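Local coordinates for protein Pbp related beta-lactamase (Pyrococcus abyssi, PDB 2QMI) that is an archaeal peptidase, probably of the serine type, of the penicillin-binding protein and beta-lactamase family that assembles into a self-compartmentalizing octamer and probably hydrolyses peptides inside it, at residues A[414-417]-A[422-425]; A[357-362]-A[384-389]; A[272-275]-A[281-284]; A[390-393]-A[398-401]. All blocks are in the same frame, centred on the assembly; numbering follows the deposited sequence.

Interaction 1. Residues A[414-417]-A[422-425]; sequences KCYT and RKMY
Y416 and Y425 sit across from each other in the beta hairpin of strands 412-419 and 422-431, part of the eight-stranded antiparallel barrel of the octamerisation domain. They form a non-hydrogen-bonded pair, with both side chains on one face of the sheet. The rings do not stack on each other. Instead, Y416 CB lies over one face of the Y425 ring, 4.1 Å from its centroid, as a CH-pi contact. Each ring also takes a lysine. K423 crosses the Y416 ring with its end over the face, CE and NZ each 4.0 Å from the centroid. NZ makes a cation-pi contact, and CE a CH-pi contact beside it. The K423 chain is bent at its third torsion in the model (chi3 62°). K414 behaves differently. Its chain is extended and runs obliquely past Y425, with CE 3.3 Å from Y425 CD2. Its NZ makes an off-centre cation-pi contact with that ring.

T417 and M424 form the hydrogen-bonded pair on the other face. The T417 hydroxyl turns to P402 O on the preceding strand. Y416 OH is hydrogen-bonded to Y416 OH of the second subunit, so the hairpin also belongs to a subunit interface. Two backbone bonds join T417 and M424, T417 N to M424 O at 2.8 Å and M424 N to T417 O at 3.2 Å.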
loop_
_atom_site.group_PDB
_atom_site.type_symbol
_atom_site.label_atom_id
_atom_site.label_comp_id
_atom_site.label_asym_id
_atom_site.label_seq_id
_atom_site.Cartn_x
_atom_site.Cartn_y
_atom_site.Cartn_z
ATOM N N LYS A 414 -25.129 -25.619 21.994
ATOM C CA LYS A 414 -23.953 -26.201 22.627
ATOM C C LYS A 414 -22.990 -26.623 21.523
ATOM O O LYS A 414 -23.367 -27.363 20.616
ATOM C CB LYS A 414 -24.347 -27.410 23.478
ATOM C CG LYS A 414 -23.191 -28.037 24.232
ATOM C CD LYS A 414 -23.669 -29.080 25.237
ATOM C CE LYS A 414 -22.520 -29.585 26.099
ATOM N NZ LYS A 414 -22.970 -30.563 27.133
ATOM N N CYS A 415 -21.757 -26.132 21.584
ATOM C CA CYS A 415 -20.754 -26.462 20.579
ATOM C C CYS A 415 -19.552 -27.094 21.246
ATOM O O CYS A 415 -19.444 -27.105 22.474
ATOM C CB CYS A 415 -20.282 -25.210 19.840
ATOM S SG CYS A 415 -21.582 -24.257 19.085
ATOM N N TYR A 416 -18.643 -27.611 20.430
ATOM C CA TYR A 416 -17.433 -28.230 20.945
ATOM C C TYR A 416 -16.338 -28.064 19.919
ATOM O O TYR A 416 -16.606 -27.934 18.721
ATOM C CB TYR A 416 -17.662 -29.720 21.218
ATOM C CG TYR A 416 -17.810 -30.569 19.975
ATOM C CD1 TYR A 416 -16.688 -31.049 19.296
ATOM C CD2 TYR A 416 -19.072 -30.891 19.472
ATOM C CE1 TYR A 416 -16.815 -31.833 18.151
ATOM C CE2 TYR A 416 -19.213 -31.679 18.318
ATOM C CZ TYR A 416 -18.075 -32.145 17.668
ATOM O OH TYR A 416 -18.197 -32.926 16.536
ATOM N N THR A 417 -15.102 -28.058 20.396
ATOM C CA THR A 417 -13.957 -27.927 19.522
ATOM C C THR A 417 -12.970 -29.004 19.928
ATOM O O THR A 417 -13.332 -29.928 20.660
ATOM C CB THR A 417 -13.302 -26.564 19.664
ATOM O OG1 THR A 417 -12.259 -26.441 18.689
ATOM C CG2 THR A 417 -12.729 -26.395 21.069
ATOM N N ARG A 422 -9.580 -34.376 22.946
ATOM C CA ARG A 422 -10.941 -34.651 23.408
ATOM C C ARG A 422 -11.776 -33.411 23.088
ATOM O O ARG A 422 -11.234 -32.318 22.891
ATOM C CB ARG A 422 -10.974 -34.901 24.923
ATOM C CG ARG A 422 -9.835 -35.759 25.475
ATOM C CD ARG A 422 -10.320 -37.122 25.962
ATOM N NE ARG A 422 -9.411 -37.664 26.968
ATOM C CZ ARG A 422 -9.541 -38.863 27.541
ATOM N NH1 ARG A 422 -10.553 -39.662 27.206
ATOM N NH2 ARG A 422 -8.665 -39.259 28.464
ATOM N N LYS A 423 -13.093 -33.568 23.038
ATOM C CA LYS A 423 -13.945 -32.429 22.728
ATOM C C LYS A 423 -14.219 -31.541 23.942
ATOM O O LYS A 423 -14.637 -32.014 25.006
ATOM C CB LYS A 423 -15.264 -32.903 22.099
ATOM C CG LYS A 423 -16.007 -33.954 22.893
ATOM C CD LYS A 423 -17.398 -34.205 22.306
ATOM C CE LYS A 423 -17.368 -34.742 20.887
ATOM N NZ LYS A 423 -18.763 -34.977 20.386
ATOM N N MET A 424 -13.950 -30.248 23.766
ATOM C CA MET A 424 -14.149 -29.224 24.787
ATOM C C MET A 424 -15.373 -28.413 24.333
ATOM O O MET A 424 -15.463 -28.025 23.167
ATOM C CB MET A 424 -12.898 -28.343 24.868
ATOM C CG MET A 424 -12.872 -27.391 26.040
ATOM S SD MET A 424 -11.240 -26.617 26.253
ATOM C CE MET A 424 -11.374 -25.222 25.051
ATOM N N TYR A 425 -16.307 -28.144 25.241
ATOM C CA TYR A 425 -17.525 -27.441 24.854
ATOM C C TYR A 425 -17.678 -25.963 25.178
ATOM O O TYR A 425 -17.061 -25.430 26.104
ATOM C CB TYR A 425 -18.741 -28.161 25.435
ATOM C CG TYR A 425 -18.792 -29.643 25.160
ATOM C CD1 TYR A 425 -17.873 -30.518 25.757
ATOM C CD2 TYR A 425 -19.779 -30.181 24.334
ATOM C CE1 TYR A 425 -17.945 -31.894 25.539
ATOM C CE2 TYR A 425 -19.860 -31.555 24.108
ATOM C CZ TYR A 425 -18.944 -32.406 24.716
ATOM O OH TYR A 425 -19.050 -33.773 24.519
#

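Interaction 2. Residues A[357-362]-A[384-389]; sequences IYRERI and DGDVVY
R359 NH1 and D386 OD2 form a salt bridge, 2.8 Å apart in the model. The oxygen sits over one face of the guanidinium, where none of its hydrogens is aimed, and the pair is held by charge and not by a hydrogen bond. The two side chains cross at about a right angle, yet their flat groups are only 22° apart in tilt. This differs from the usual side-by-side pairing of an arginine and a carboxylate. The position of OD2 is somewhat uncertain, which makes the exact length less firm.

R359 reaches out from its helix with CG anti to the backbone N (chi1 175°), then bends at its third torsion to bring the guanidinium to the aspartate. D386 is presented by a type II' beta turn from D384 to V387. G385 supplies the positive phi (66°) of that turn. Two backbone bonds close it: D384 N to V387 O at 2.7 Å and V387 N to D384 O at 3.0 Å. Both charged groups also face the second subunit. R359 NH2 makes a weak hydrogen bond to N420 OD1 there, and D386 OD2 takes a weak one from G421 N of the same neighbour.

The contact thus joins helix 355-364 to the hairpin turn between strands 378-384 and 387-392 of the barrel. The side chain of R359 also touches L408 on strand 400-408.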
loop_
_atom_site.group_PDB
_atom_site.type_symbol
_atom_site.label_atom_id
_atom_site.label_comp_id
_atom_site.label_asym_id
_atom_site.label_seq_id
_atom_site.Cartn_x
_atom_site.Cartn_y
_atom_site.Cartn_z
ATOM N N ILE A 357 -33.160 -24.731 7.712
ATOM C CA ILE A 357 -33.848 -23.459 7.910
ATOM C C ILE A 357 -33.795 -22.903 9.337
ATOM O O ILE A 357 -33.488 -21.728 9.518
ATOM C CB ILE A 357 -35.315 -23.546 7.438
ATOM C CG1 ILE A 357 -35.343 -23.908 5.950
ATOM C CG2 ILE A 357 -36.017 -22.209 7.644
ATOM C CD1 ILE A 357 -36.722 -24.016 5.359
ATOM N N TYR A 358 -34.092 -23.714 10.353
ATOM C CA TYR A 358 -34.030 -23.194 11.721
ATOM C C TYR A 358 -32.597 -23.065 12.231
ATOM O O TYR A 358 -32.292 -22.196 13.057
ATOM C CB TYR A 358 -34.855 -24.044 12.697
ATOM C CG TYR A 358 -34.621 -25.541 12.673
ATOM C CD1 TYR A 358 -35.303 -26.355 11.771
ATOM C CD2 TYR A 358 -33.771 -26.151 13.602
ATOM C CE1 TYR A 358 -35.157 -27.746 11.796
ATOM C CE2 TYR A 358 -33.610 -27.540 13.634
ATOM C CZ TYR A 358 -34.311 -28.331 12.729
ATOM O OH TYR A 358 -34.178 -29.702 12.753
ATOM N N ARG A 359 -31.715 -23.925 11.735
ATOM C CA ARG A 359 -30.316 -23.883 12.137
ATOM C C ARG A 359 -29.668 -22.571 11.685
ATOM O O ARG A 359 -28.889 -21.972 12.425
ATOM C CB ARG A 359 -29.575 -25.092 11.551
ATOM C CG ARG A 359 -28.065 -25.111 11.782
ATOM C CD ARG A 359 -27.519 -26.545 11.686
ATOM N NE ARG A 359 -27.855 -27.203 10.422
ATOM C CZ ARG A 359 -27.238 -26.970 9.267
ATOM N NH1 ARG A 359 -26.244 -26.090 9.215
ATOM N NH2 ARG A 359 -27.609 -27.619 8.165
ATOM N N GLU A 360 -30.000 -22.112 10.481
ATOM C CA GLU A 360 -29.428 -20.867 9.973
ATOM C C GLU A 360 -29.920 -19.664 10.767
ATOM O O GLU A 360 -29.157 -18.733 11.038
ATOM C CB GLU A 360 -29.792 -20.649 8.508
ATOM C CG GLU A 360 -29.053 -19.469 7.877
ATOM C CD GLU A 360 -29.888 -18.737 6.842
ATOM O OE1 GLU A 360 -30.893 -18.105 7.253
ATOM O OE2 GLU A 360 -29.543 -18.792 5.629
ATOM N N ARG A 361 -31.207 -19.679 11.115
ATOM C CA ARG A 361 -31.807 -18.586 11.869
ATOM C C ARG A 361 -31.275 -18.537 13.296
ATOM O O ARG A 361 -30.940 -17.469 13.795
ATOM C CB ARG A 361 -33.336 -18.723 11.896
ATOM C CG ARG A 361 -34.031 -17.645 12.728
ATOM C CD ARG A 361 -35.556 -17.728 12.612
ATOM N NE ARG A 361 -36.038 -19.101 12.774
ATOM C CZ ARG A 361 -36.066 -19.762 13.927
ATOM N NH1 ARG A 361 -35.650 -19.179 15.040
ATOM N NH2 ARG A 361 -36.491 -21.020 13.962
ATOM N N ILE A 362 -31.198 -19.695 13.948
ATOM C CA ILE A 362 -30.697 -19.762 15.322
ATOM C C ILE A 362 -29.221 -19.363 15.407
ATOM O O ILE A 362 -28.828 -18.622 16.302
ATOM C CB ILE A 362 -30.873 -21.183 15.924
ATOM C CG1 ILE A 362 -32.352 -21.596 15.882
ATOM C CG2 ILE A 362 -30.368 -21.210 17.359
ATOM C CD1 ILE A 362 -33.297 -20.540 16.417
ATOM N N ASP A 384 -19.976 -19.625 9.754
ATOM C CA ASP A 384 -19.567 -19.973 8.400
ATOM C C ASP A 384 -20.248 -21.251 7.957
ATOM O O ASP A 384 -19.735 -22.358 8.162
ATOM C CB ASP A 384 -18.061 -20.160 8.292
ATOM C CG ASP A 384 -17.630 -20.406 6.866
ATOM O OD1 ASP A 384 -17.984 -19.566 6.001
ATOM O OD2 ASP A 384 -16.953 -21.432 6.606
ATOM N N GLY A 385 -21.406 -21.091 7.329
ATOM C CA GLY A 385 -22.142 -22.253 6.895
ATOM C C GLY A 385 -22.576 -22.992 8.140
ATOM O O GLY A 385 -23.430 -22.510 8.886
ATOM N N ASP A 386 -21.956 -24.140 8.392
ATOM C CA ASP A 386 -22.309 -24.967 9.542
ATOM C C ASP A 386 -21.372 -24.816 10.746
ATOM O O ASP A 386 -21.618 -25.401 11.801
ATOM C CB ASP A 386 -22.323 -26.430 9.101
ATOM C CG ASP A 386 -23.214 -27.286 9.963
ATOM O OD1 ASP A 386 -22.967 -27.356 11.190
ATOM O OD2 ASP A 386 -24.167 -27.892 9.416
ATOM N N VAL A 387 -20.308 -24.032 10.598
ATOM C CA VAL A 387 -19.348 -23.874 11.684
ATOM C C VAL A 387 -19.375 -22.511 12.347
ATOM O O VAL A 387 -19.640 -21.490 11.708
ATOM C CB VAL A 387 -17.907 -24.179 11.186
ATOM C CG1 VAL A 387 -16.881 -23.818 12.245
ATOM C CG2 VAL A 387 -17.796 -25.664 10.835
ATOM N N VAL A 388 -19.113 -22.506 13.648
ATOM C CA VAL A 388 -19.091 -21.270 14.414
ATOM C C VAL A 388 -17.648 -20.992 14.801
ATOM O O VAL A 388 -16.981 -21.847 15.381
ATOM C CB VAL A 388 -19.938 -21.389 15.700
ATOM C CG1 VAL A 388 -19.935 -20.055 16.451
ATOM C CG2 VAL A 388 -21.363 -21.815 15.346
ATOM N N TYR A 389 -17.165 -19.799 14.474
ATOM C CA TYR A 389 -15.792 -19.433 14.790
ATOM C C TYR A 389 -15.714 -18.396 15.893
ATOM O O TYR A 389 -16.408 -17.381 15.850
ATOM C CB TYR A 389 -15.076 -18.886 13.554
ATOM C CG TYR A 389 -14.748 -19.921 12.493
ATOM C CD1 TYR A 389 -15.566 -20.095 11.370
ATOM C CD2 TYR A 389 -13.606 -20.716 12.607
ATOM C CE1 TYR A 389 -15.248 -21.040 10.382
ATOM C CE2 TYR A 389 -13.283 -21.658 11.636
ATOM C CZ TYR A 389 -14.103 -21.818 10.527
ATOM O OH TYR A 389 -13.764 -22.763 9.584
#

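Interaction 3. Residues A[272-275]-A[281-284]; sequences IKVP and GEGY
The backbone carbonyl of E282 receives two donors, a water and V274 N. The water donates to E282 O at 3.1 Å, and V274 N makes a weak but nearly straight bond to the same atom, 3.4 Å long. The water also donates to V274 O and accepts from K273 NZ, each at 2.6 Å. It therefore links one lysine and two main-chain carbonyls. K273 reaches it by bending at its last torsion (chi4 -65°). The same ammonium forms a salt bridge with E277 in the connecting loop.

The contact joins the two short strands of a beta hairpin, 272-273 and 283-284, beside its loop. Strand 272-273 is one of the two outermost strands within this chain of the antiparallel sheet that also contains strands 297-305 and 310-316. Y284 N donates to I272 O at 2.8 Å. K273 faces G283 as a non-hydrogen-bonded pair, and G283 CA comes within 3.1 Å of I272 O.

V274 turns toward the second segment and divides its methyl groups. CG1 packs on Y284 CB at 3.7 Å, while CG2 lies against E282 O. I272 CG2 also reaches Y284 CB, at 4.0 Å. The Y284 ring then leads away. Its hydroxyl is hydrogen-bonded to H302 NE2, and its ring meets H107 edge-to-face. H302 belongs to a probable active-site pattern with S59, K62 and Y160, as in serine penicillin-binding enzymes. The carboxylate of E282 is turned back to the loop, where G280 N and F279 N donate to it.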
loop_
_atom_site.group_PDB
_atom_site.type_symbol
_atom_site.label_atom_id
_atom_site.label_comp_id
_atom_site.label_asym_id
_atom_site.label_seq_id
_atom_site.Cartn_x
_atom_site.Cartn_y
_atom_site.Cartn_z
ATOM N N ILE A 272 -27.518 -47.369 -4.045
ATOM C CA ILE A 272 -26.370 -47.153 -3.181
ATOM C C ILE A 272 -26.538 -45.925 -2.288
ATOM O O ILE A 272 -27.205 -44.960 -2.655
ATOM C CB ILE A 272 -25.076 -47.027 -4.040
ATOM C CG1 ILE A 272 -23.841 -47.124 -3.143
ATOM C CG2 ILE A 272 -25.097 -45.715 -4.835
ATOM C CD1 ILE A 272 -22.524 -47.056 -3.904
ATOM N N LYS A 273 -25.928 -45.978 -1.108
ATOM C CA LYS A 273 -26.006 -44.888 -0.139
ATOM C C LYS A 273 -25.054 -43.749 -0.515
ATOM O O LYS A 273 -23.941 -43.982 -0.984
ATOM C CB LYS A 273 -25.667 -45.427 1.258
ATOM C CG LYS A 273 -25.982 -44.489 2.427
ATOM C CD LYS A 273 -25.420 -45.047 3.745
ATOM C CE LYS A 273 -25.744 -44.168 4.953
ATOM N NZ LYS A 273 -25.104 -42.815 4.886
ATOM N N VAL A 274 -25.500 -42.514 -0.309
ATOM C CA VAL A 274 -24.686 -41.341 -0.620
ATOM C C VAL A 274 -24.247 -40.633 0.662
ATOM O O VAL A 274 -24.881 -40.788 1.702
ATOM C CB VAL A 274 -25.468 -40.347 -1.492
ATOM C CG1 VAL A 274 -25.844 -41.003 -2.806
ATOM C CG2 VAL A 274 -26.718 -39.878 -0.750
ATOM N N PRO A 275 -23.151 -39.853 0.604
ATOM C CA PRO A 275 -22.631 -39.120 1.774
ATOM C C PRO A 275 -23.618 -38.044 2.246
ATOM O O PRO A 275 -23.933 -37.945 3.430
ATOM C CB PRO A 275 -21.326 -38.502 1.249
ATOM C CG PRO A 275 -20.914 -39.424 0.122
ATOM C CD PRO A 275 -22.239 -39.721 -0.549
ATOM N N GLY A 281 -31.530 -41.818 5.274
ATOM C CA GLY A 281 -30.774 -42.740 4.448
ATOM C C GLY A 281 -30.962 -42.463 2.968
ATOM O O GLY A 281 -31.377 -43.342 2.212
ATOM N N GLU A 282 -30.676 -41.235 2.541
ATOM C CA GLU A 282 -30.816 -40.917 1.125
ATOM C C GLU A 282 -29.769 -41.682 0.321
ATOM O O GLU A 282 -28.661 -41.915 0.796
ATOM C CB GLU A 282 -30.673 -39.406 0.874
ATOM C CG GLU A 282 -29.840 -38.658 1.878
ATOM C CD GLU A 282 -30.648 -38.194 3.085
ATOM O OE1 GLU A 282 -31.649 -37.466 2.897
ATOM O OE2 GLU A 282 -30.269 -38.553 4.219
ATOM N N GLY A 283 -30.137 -42.080 -0.893
ATOM C CA GLY A 283 -29.228 -42.819 -1.747
ATOM C C GLY A 283 -29.250 -42.307 -3.176
ATOM O O GLY A 283 -29.737 -41.205 -3.442
ATOM N N TYR A 284 -28.720 -43.101 -4.099
ATOM C CA TYR A 284 -28.678 -42.707 -5.497
ATOM C C TYR A 284 -29.299 -43.772 -6.394
ATOM O O TYR A 284 -29.037 -44.966 -6.239
ATOM C CB TYR A 284 -27.224 -42.456 -5.941
ATOM C CG TYR A 284 -27.090 -41.426 -7.051
ATOM C CD1 TYR A 284 -27.117 -40.060 -6.765
ATOM C CD2 TYR A 284 -26.960 -41.815 -8.388
ATOM C CE1 TYR A 284 -27.021 -39.101 -7.783
ATOM C CE2 TYR A 284 -26.866 -40.866 -9.418
ATOM C CZ TYR A 284 -26.900 -39.512 -9.106
ATOM O OH TYR A 284 -26.829 -38.570 -10.109
HETATM O O HOH W 1 -26.746 -41.574 3.258
#

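Interaction 4. Residues A[390-393]-A[398-401]; sequences LRAL and TYTI
The Y399 ring and the R391 guanidinium are the flat groups, and they lie on different sides of the hairpin. A392 CB approaches the Y399 ring obliquely, neither squarely over a face nor at an edge, and comes within 3.3 Å of CD1. The ring leans back to that methyl group although the CB of Y399 starts away from the other segment. Its CG sits between the backbone N and the carbonyl carbon (chi1 71°), which brings this about. The guanidinium of R391 has T398 OG1 over one face. NE is 3.3 Å from that oxygen, but the angle is too poor for a hydrogen bond. The aliphatic part of R391 passes obliquely across the T398 side chain, and R391 CD comes within 3.1 Å of T398 OG1.

The proton of T398 OG1 goes elsewhere. It donates to A392 O over 2.6 Å, nearly in line with the carbonyl bond. Thus a side chain holds the carbonyl where the regular ladder ends. Inside the ladder, L390 and I401 exchange two backbone bonds: L390 N to I401 O at 3.0 Å and I401 N to L390 O at 2.9 Å. A392 N adds a third to Y399 O, also 2.9 Å long. R391 and T400 form the non-hydrogen-bonded pair between them.

L390 and I401 share the opposite face from R391 and T400, and both pack on F439 of strand 434-439. T398 packs on K218 of the second subunit. This is the loop end of an antiparallel beta hairpin, strands 387-392 and 400-408, in the closed eight-stranded barrel of the octamerisation domain.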
loop_
_atom_site.group_PDB
_atom_site.type_symbol
_atom_site.label_atom_id
_atom_site.label_comp_id
_atom_site.label_asym_id
_atom_site.label_seq_id
_atom_site.Cartn_x
_atom_site.Cartn_y
_atom_site.Cartn_z
ATOM N N LEU A 390 -14.866 -18.656 16.884
ATOM C CA LEU A 390 -14.663 -17.728 17.990
ATOM C C LEU A 390 -13.235 -17.191 17.895
ATOM O O LEU A 390 -12.274 -17.948 18.034
ATOM C CB LEU A 390 -14.867 -18.443 19.323
ATOM C CG LEU A 390 -14.634 -17.612 20.585
ATOM C CD1 LEU A 390 -15.479 -16.342 20.537
ATOM C CD2 LEU A 390 -14.992 -18.447 21.801
ATOM N N ARG A 391 -13.091 -15.891 17.651
ATOM C CA ARG A 391 -11.761 -15.296 17.535
ATOM C C ARG A 391 -11.509 -14.179 18.548
ATOM O O ARG A 391 -12.437 -13.514 19.013
ATOM C CB ARG A 391 -11.544 -14.748 16.121
ATOM C CG ARG A 391 -10.079 -14.438 15.812
ATOM C CD ARG A 391 -9.937 -13.447 14.666
ATOM N NE ARG A 391 -10.608 -12.192 14.993
ATOM C CZ ARG A 391 -10.541 -11.087 14.254
ATOM N NH1 ARG A 391 -9.823 -11.077 13.133
ATOM N NH2 ARG A 391 -11.191 -9.990 14.635
ATOM N N ALA A 392 -10.238 -13.971 18.872
ATOM C CA ALA A 392 -9.850 -12.948 19.832
ATOM C C ALA A 392 -9.427 -11.641 19.161
ATOM O O ALA A 392 -8.581 -11.637 18.261
ATOM C CB ALA A 392 -8.722 -13.472 20.697
ATOM N N LEU A 393 -10.019 -10.528 19.586
ATOM C CA LEU A 393 -9.637 -9.242 19.022
ATOM C C LEU A 393 -8.199 -9.004 19.480
ATOM O O LEU A 393 -7.620 -9.852 20.159
ATOM C CB LEU A 393 -10.551 -8.120 19.532
ATOM C CG LEU A 393 -11.893 -7.919 18.822
ATOM C CD1 LEU A 393 -12.696 -9.206 18.834
ATOM C CD2 LEU A 393 -12.663 -6.781 19.504
ATOM N N THR A 398 -4.510 -12.062 18.272
ATOM C CA THR A 398 -5.800 -12.490 17.724
ATOM C C THR A 398 -5.740 -13.940 17.234
ATOM O O THR A 398 -5.119 -14.220 16.209
ATOM C CB THR A 398 -6.233 -11.577 16.535
ATOM O OG1 THR A 398 -7.477 -12.040 15.987
ATOM C CG2 THR A 398 -5.173 -11.584 15.440
ATOM N N TYR A 399 -6.372 -14.863 17.963
ATOM C CA TYR A 399 -6.378 -16.274 17.553
ATOM C C TYR A 399 -7.810 -16.776 17.292
ATOM O O TYR A 399 -8.774 -16.170 17.770
ATOM C CB TYR A 399 -5.674 -17.146 18.608
ATOM C CG TYR A 399 -6.432 -17.328 19.903
ATOM C CD1 TYR A 399 -6.851 -16.227 20.654
ATOM C CD2 TYR A 399 -6.724 -18.611 20.390
ATOM C CE1 TYR A 399 -7.547 -16.395 21.863
ATOM C CE2 TYR A 399 -7.418 -18.788 21.596
ATOM C CZ TYR A 399 -7.827 -17.679 22.326
ATOM O OH TYR A 399 -8.519 -17.845 23.514
ATOM N N THR A 400 -7.940 -17.876 16.540
ATOM C CA THR A 400 -9.254 -18.435 16.179
ATOM C C THR A 400 -9.517 -19.904 16.535
ATOM O O THR A 400 -8.619 -20.750 16.443
ATOM C CB THR A 400 -9.510 -18.270 14.669
ATOM O OG1 THR A 400 -9.666 -16.880 14.363
ATOM C CG2 THR A 400 -10.770 -19.024 14.236
ATOM N N ILE A 401 -10.768 -20.189 16.916
ATOM C CA ILE A 401 -11.209 -21.531 17.295
ATOM C C ILE A 401 -12.422 -21.989 16.477
ATOM O O ILE A 401 -13.362 -21.211 16.256
ATOM C CB ILE A 401 -11.635 -21.578 18.781
ATOM C CG1 ILE A 401 -10.441 -21.280 19.682
ATOM C CG2 ILE A 401 -12.239 -22.936 19.117
ATOM C CD1 ILE A 401 -10.789 -21.274 21.160
#

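Overall arrangement
From the N terminus, interaction 3 comes first. It closes a short hairpin loop at the edge of the sheet in the beta-lactamase family region. The other three lie in the octamerisation domain. Interaction 2 closes a longer loop of 21 residues and ties helix 355-364 to the barrel. Interaction 4 follows on the same strand, 387-392, and pairs it with strand 400-408. Interaction 1 closes the hairpin of the next two strands. All four are in series, and none nests or crosses. Interaction 4 touches both interactions 1 and 2. Interaction 3 stands apart, its centre about 24 Å from that of interaction 2, the nearest of the others.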